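Local structure of putative histidinol-phosphate aminotransferase (Erwinia carotovora atroseptica, 3LY1) at residues 128-131 and 132-135; 149-152 and 153-156. The protein binds pyridoxal 5'-phosphate and probably acts as an aminotransferase of the histidinol-phosphate aminotransferase type. All blocks are in the same frame, centred on the assembly; numbering follows the deposited sequence.

Interaction 1: residues 128-131 and 132-135; sequences DIEG and LKAA
Glu130 and Lys133 run side by side along the outer face of the first turns of helix 129-137, and their ends meet in a salt bridge of 3.2 Å between OE2 and NZ. Lys133 is extended beyond CG, whereas Glu130 bends at chi2 (-57°), and this kink turns its carboxylate back over the lysine. NZ approaches OE2 on the syn side, somewhat out of the carboxylate plane. A water closes the pair into a ring: it donates to Glu130 OE1 at 2.7 Å and accepts from Lys133 NZ. At the start of the helix, Asp128 is the N-cap; its OD1 accepts from Gly131 N at 2.9 Å, met from above the carboxylate plane. The inner face is apolar. Ile129 CD1 touches Leu132 CD1 at 3.9 Å, and Leu132 continues onto Val96 and Val119 of the central sheet, while Ile129 leans on Val162 of helix 160-168. Lys133 NZ thus ends among polar partners, but its CE passes Ile129 CG2 at 4.0 Å. The chemistry is that of an amphipathic helix start: the acidic cap would be expected to interact favourably with the helix dipole, and the water-bridged ion pair ties successive turns together on the outer side.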
ATOM      1  N   ASP A 128      11.679 -30.326   2.312  1.00 14.24           N
ATOM      2  CA  ASP A 128      11.211 -31.702   2.372  1.00 13.64           C
ATOM      3  C   ASP A 128       9.798 -31.722   1.766  1.00 13.22           C
ATOM      4  O   ASP A 128       8.795 -31.660   2.494  1.00 12.65           O
ATOM      5  CB  ASP A 128      11.243 -32.199   3.816  1.00 12.88           C
ATOM      6  CG  ASP A 128      10.726 -33.621   3.971  1.00 13.75           C
ATOM      7  OD1 ASP A 128      10.429 -34.284   2.975  1.00 12.22           O
ATOM      8  OD2 ASP A 128      10.594 -34.084   5.124  1.00 14.72           O
ATOM      9  N   ILE A 129       9.720 -31.810   0.430  1.00 13.16           N
ATOM     10  CA  ILE A 129       8.413 -31.816  -0.235  1.00 14.39           C
ATOM     11  C   ILE A 129       7.514 -32.965   0.231  1.00 13.69           C
ATOM     12  O   ILE A 129       6.310 -32.757   0.476  1.00 13.40           O
ATOM     13  CB  ILE A 129       8.527 -31.802  -1.767  1.00 15.78           C
ATOM     14  CG1 ILE A 129       9.140 -30.464  -2.187  1.00 18.46           C
ATOM     15  CG2 ILE A 129       7.114 -31.888  -2.380  1.00 16.97           C
ATOM     16  CD1 ILE A 129       8.189 -29.282  -1.953  1.00 21.12           C
ATOM     17  N   GLU A 130       8.083 -34.156   0.406  1.00 12.82           N
ATOM     18  CA  GLU A 130       7.284 -35.277   0.938  1.00 11.64           C
ATOM     19  C   GLU A 130       6.736 -34.981   2.342  1.00 12.09           C
ATOM     20  O   GLU A 130       5.574 -35.296   2.639  1.00 11.18           O
ATOM     21  CB  GLU A 130       8.037 -36.595   0.907  1.00 12.39           C
ATOM     22  CG  GLU A 130       8.354 -37.139  -0.498  1.00 14.71           C
ATOM     23  CD  GLU A 130       7.104 -37.347  -1.394  1.00 18.63           C
ATOM     24  OE1 GLU A 130       6.020 -37.703  -0.879  1.00 16.62           O
ATOM     25  OE2 GLU A 130       7.217 -37.152  -2.624  1.00 24.06           O
ATOM     26  N   GLY A 131       7.527 -34.325   3.178  1.00 12.49           N
ATOM     27  CA  GLY A 131       7.053 -33.901   4.508  1.00 12.34           C
ATOM     28  C   GLY A 131       5.930 -32.870   4.463  1.00 12.57           C
ATOM     29  O   GLY A 131       4.997 -32.928   5.232  1.00 11.48           O
ATOM     30  N   LEU A 132       6.034 -31.923   3.546  1.00 12.88           N
ATOM     31  CA  LEU A 132       5.008 -30.901   3.342  1.00 13.67           C
ATOM     32  C   LEU A 132       3.708 -31.534   2.820  1.00 13.48           C
ATOM     33  O   LEU A 132       2.618 -31.220   3.291  1.00 13.41           O
ATOM     34  CB  LEU A 132       5.520 -29.810   2.387  1.00 13.45           C
ATOM     35  CG  LEU A 132       6.724 -28.987   2.896  1.00 16.20           C
ATOM     36  CD1 LEU A 132       7.602 -28.439   1.778  1.00 15.15           C
ATOM     37  CD2 LEU A 132       6.268 -27.868   3.806  1.00 16.91           C
ATOM     38  N   LYS A 133       3.823 -32.422   1.843  1.00 14.15           N
ATOM     39  CA  LYS A 133       2.664 -33.169   1.360  1.00 13.72           C
ATOM     40  C   LYS A 133       1.985 -33.924   2.482  1.00 13.20           C
ATOM     41  O   LYS A 133       0.783 -33.921   2.546  1.00 13.41           O
ATOM     42  CB  LYS A 133       3.038 -34.200   0.334  1.00 14.65           C
ATOM     43  CG  LYS A 133       3.467 -33.707  -0.998  1.00 17.36           C
ATOM     44  CD  LYS A 133       3.836 -34.969  -1.801  1.00 21.51           C
ATOM     45  CE  LYS A 133       4.306 -34.652  -3.192  1.00 24.63           C
ATOM     46  NZ  LYS A 133       4.614 -35.915  -3.958  1.00 23.49           N
ATOM     47  N   ALA A 134       2.772 -34.604   3.311  1.00 12.72           N
ATOM     48  CA  ALA A 134       2.256 -35.424   4.431  1.00 12.66           C
ATOM     49  C   ALA A 134       1.544 -34.548   5.484  1.00 12.13           C
ATOM     50  O   ALA A 134       0.544 -34.962   6.107  1.00 13.39           O
ATOM     51  CB  ALA A 134       3.415 -36.230   5.073  1.00 11.52           C
ATOM     52  N   ALA A 135       2.069 -33.354   5.704  1.00 12.13           N
ATOM     53  CA  ALA A 135       1.485 -32.403   6.662  1.00 12.43           C
ATOM     54  C   ALA A 135       0.104 -31.972   6.216  1.00 13.05           C
ATOM     55  O   ALA A 135      -0.793 -31.834   7.062  1.00 14.16           O
ATOM     56  CB  ALA A 135       2.387 -31.180   6.817  1.00 12.17           C
TER
HETATM   57  O   HOH W   1       4.445 -38.691  -2.790  1.00 27.99           O

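Interaction 2: residues 149-152 and 153-156; sequences NPNN and PTGT. With PLP (pyridoxal-5'-phosphate), chain E.
With chi1 at 176°, Asn152 extends its CG away from its own backbone N, and a chi2 near zero turns the amide so that ND2 meets the cofactor while OD1 lies close against the backbone of Pro153, 3.0 Å from its CA. Asn151 has a similar chi1, -168°, which carries its amide to Thr154 instead. These residues belong to the Asn-Pro-Asn-Asn-Pro-Thr-Gly loop of fold-type I aminotransferases, which here follows strand 143-148 and leads to helix 160-168. Peptide bonds before Pro150 and Pro153 are both cis, and the chain turns back beyond Pro153, through Thr154 and Gly155. Two backbone bonds close the turn: Asn151 N donates to Thr156 O at 2.8 Å, and Gly155 N reaches Asn151 O at 2.9 Å. Gly155 makes this return with a positive phi. Pro150 CA adds a C-H...O contact to Thr156 O. On the side of Thr154, a water accepts from Asn151 ND2 and also hydrogen-bonds to Thr154 OG1, at 2.7 Å. The amide of Asn151 is gripped further by Thr101 OG1 at OD1 and by Leu100 O at ND2, which should fix its rotation. The Asn152 amide is likewise held at both ends: Arg329 NH1 hydrogen-bonds to OD1, while ND2 faces the O3 oxygen on the cofactor's pyridine ring. That contact is a single hydrogen bond, Asn152 ND2 to O3 of pyridoxal phosphate, 2.8 Å long with an angle of 154° at the hydrogen.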
ATOM      1  N   ASN A 149      10.241 -19.725  -3.970  1.00 12.57           N
ATOM      2  CA  ASN A 149      10.986 -20.417  -5.001  1.00 13.27           C
ATOM      3  C   ASN A 149      11.505 -19.417  -5.996  1.00 12.83           C
ATOM      4  O   ASN A 149      10.737 -18.960  -6.822  1.00 13.17           O
ATOM      5  CB  ASN A 149      10.092 -21.416  -5.771  1.00 12.66           C
ATOM      6  CG  ASN A 149      10.891 -22.492  -6.492  1.00 15.07           C
ATOM      7  OD1 ASN A 149      12.011 -22.855  -6.052  1.00 15.03           O
ATOM      8  ND2 ASN A 149      10.352 -22.988  -7.640  1.00 15.76           N
ATOM      9  N   PRO A 150      12.807 -19.064  -5.939  1.00 14.14           N
ATOM     10  CA  PRO A 150      13.887 -19.466  -5.032  1.00 14.23           C
ATOM     11  C   PRO A 150      13.596 -19.081  -3.606  1.00 14.08           C
ATOM     12  O   PRO A 150      12.996 -18.058  -3.399  1.00 15.32           O
ATOM     13  CB  PRO A 150      15.092 -18.658  -5.537  1.00 14.77           C
ATOM     14  CG  PRO A 150      14.819 -18.373  -6.958  1.00 14.65           C
ATOM     15  CD  PRO A 150      13.309 -18.236  -7.044  1.00 13.19           C
ATOM     16  N   ASN A 151      13.998 -19.904  -2.651  1.00 14.24           N
ATOM     17  CA  ASN A 151      13.743 -19.643  -1.238  1.00 14.62           C
ATOM     18  C   ASN A 151      14.628 -18.514  -0.729  1.00 14.16           C
ATOM     19  O   ASN A 151      15.743 -18.368  -1.176  1.00 14.69           O
ATOM     20  CB  ASN A 151      13.950 -20.924  -0.415  1.00 14.15           C
ATOM     21  CG  ASN A 151      13.436 -20.807   1.019  1.00 15.61           C
ATOM     22  OD1 ASN A 151      12.400 -20.181   1.279  1.00 14.08           O
ATOM     23  ND2 ASN A 151      14.146 -21.438   1.950  1.00 17.74           N
ATOM     24  N   ASN A 152      14.109 -17.777   0.239  1.00 14.34           N
ATOM     25  CA  ASN A 152      14.836 -16.769   1.002  1.00 14.66           C
ATOM     26  C   ASN A 152      14.728 -17.287   2.401  1.00 15.70           C
ATOM     27  O   ASN A 152      13.604 -17.446   2.904  1.00 15.61           O
ATOM     28  CB  ASN A 152      14.161 -15.390   0.820  1.00 15.24           C
ATOM     29  CG  ASN A 152      14.803 -14.269   1.664  1.00 17.50           C
ATOM     30  OD1 ASN A 152      15.826 -14.470   2.310  1.00 16.48           O
ATOM     31  ND2 ASN A 152      14.198 -13.069   1.635  1.00 15.91           N
ATOM     32  N   PRO A 153      15.874 -17.567   3.084  1.00 15.76           N
ATOM     33  CA  PRO A 153      17.235 -17.099   2.906  1.00 15.61           C
ATOM     34  C   PRO A 153      18.213 -18.017   2.196  1.00 15.94           C
ATOM     35  O   PRO A 153      19.311 -17.573   1.907  1.00 15.78           O
ATOM     36  CB  PRO A 153      17.696 -16.914   4.360  1.00 16.37           C
ATOM     37  CG  PRO A 153      17.077 -18.064   5.040  1.00 15.59           C
ATOM     38  CD  PRO A 153      15.693 -18.138   4.435  1.00 15.72           C
ATOM     39  N   THR A 154      17.828 -19.262   1.902  1.00 15.35           N
ATOM     40  CA  THR A 154      18.799 -20.263   1.420  1.00 15.79           C
ATOM     41  C   THR A 154      19.263 -19.983  -0.019  1.00 15.47           C
ATOM     42  O   THR A 154      20.355 -20.345  -0.372  1.00 15.55           O
ATOM     43  CB  THR A 154      18.220 -21.683   1.440  1.00 14.85           C
ATOM     44  OG1 THR A 154      17.031 -21.725   0.623  1.00 17.80           O
ATOM     45  CG2 THR A 154      17.900 -22.159   2.893  1.00 16.15           C
ATOM     46  N   GLY A 155      18.406 -19.372  -0.833  1.00 16.69           N
ATOM     47  CA  GLY A 155      18.679 -19.075  -2.253  1.00 15.39           C
ATOM     48  C   GLY A 155      18.408 -20.195  -3.258  1.00 16.37           C
ATOM     49  O   GLY A 155      18.569 -20.008  -4.456  1.00 16.34           O
ATOM     50  N   THR A 156      17.983 -21.360  -2.772  1.00 15.99           N
ATOM     51  CA  THR A 156      17.846 -22.531  -3.621  1.00 15.61           C
ATOM     52  C   THR A 156      16.478 -22.587  -4.284  1.00 15.45           C
ATOM     53  O   THR A 156      15.516 -21.987  -3.819  1.00 14.78           O
ATOM     54  CB  THR A 156      18.060 -23.800  -2.816  1.00 15.07           C
ATOM     55  OG1 THR A 156      17.183 -23.812  -1.657  1.00 16.76           O
ATOM     56  CG2 THR A 156      19.550 -23.844  -2.348  1.00 16.10           C
TER
HETATM   57  N1  PLP E 500       8.775 -12.465  -0.948  1.00 22.27           N
HETATM   58  C2  PLP E 500      10.096 -12.746  -0.666  1.00 23.66           C
HETATM   59  C2A PLP E 500      10.576 -14.170  -0.794  1.00 21.62           C
HETATM   60  C3  PLP E 500      10.923 -11.706  -0.242  1.00 23.38           C
HETATM   61  O3  PLP E 500      12.219 -11.985   0.054  1.00 23.50           O
HETATM   62  C4  PLP E 500      10.402 -10.399  -0.112  1.00 29.17           C
HETATM   63  C4A PLP E 500      11.309  -9.241   0.217  1.00 33.61           C
HETATM   64  O4A PLP E 500      12.036  -9.399   1.184  1.00 41.58           O
HETATM   65  C5  PLP E 500       9.056 -10.139  -0.392  1.00 23.83           C
HETATM   66  C6  PLP E 500       8.258 -11.210  -0.799  1.00 22.61           C
HETATM   67  C5A PLP E 500       8.443  -8.763  -0.255  1.00 26.61           C
HETATM   68  O4P PLP E 500       9.011  -7.763  -1.122  1.00 24.18           O
HETATM   69  P   PLP E 500       8.131  -6.552  -1.675  1.00 23.16           P
HETATM   70  O1P PLP E 500       7.057  -6.149  -0.714  1.00 23.75           O
HETATM   71  O2P PLP E 500       7.599  -7.112  -2.967  1.00 25.58           O
HETATM   72  O3P PLP E 500       9.189  -5.483  -1.892  1.00 27.13           O
HETATM   73  O   HOH W   2      15.636 -24.028   0.866  1.00 17.60           O

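Interactions 1 and 2 follow one another along the chain and flank strand 143-148 of the central mixed sheet: helix 129-137 leads into it, and the loop 149-156 leaves its far end. Their centres lie about 18 Å apart and their nearest atoms about 9 Å, so they do not touch. Thr158 is a shared neighbour: the side chain of Ile129 touches it, and its backbone N bonds to Asn149 OD1; helix 160-168, which follows the loop, packs on Ile129, Leu132 and Lys133. Only interaction 2 reaches the cofactor, where Asn152 joins Tyr182, about 3 Å away between side chains. Interaction 1 is peripheral packing, its centre about 22 Å from the centre of the chain, against about 8 Å for interaction 2.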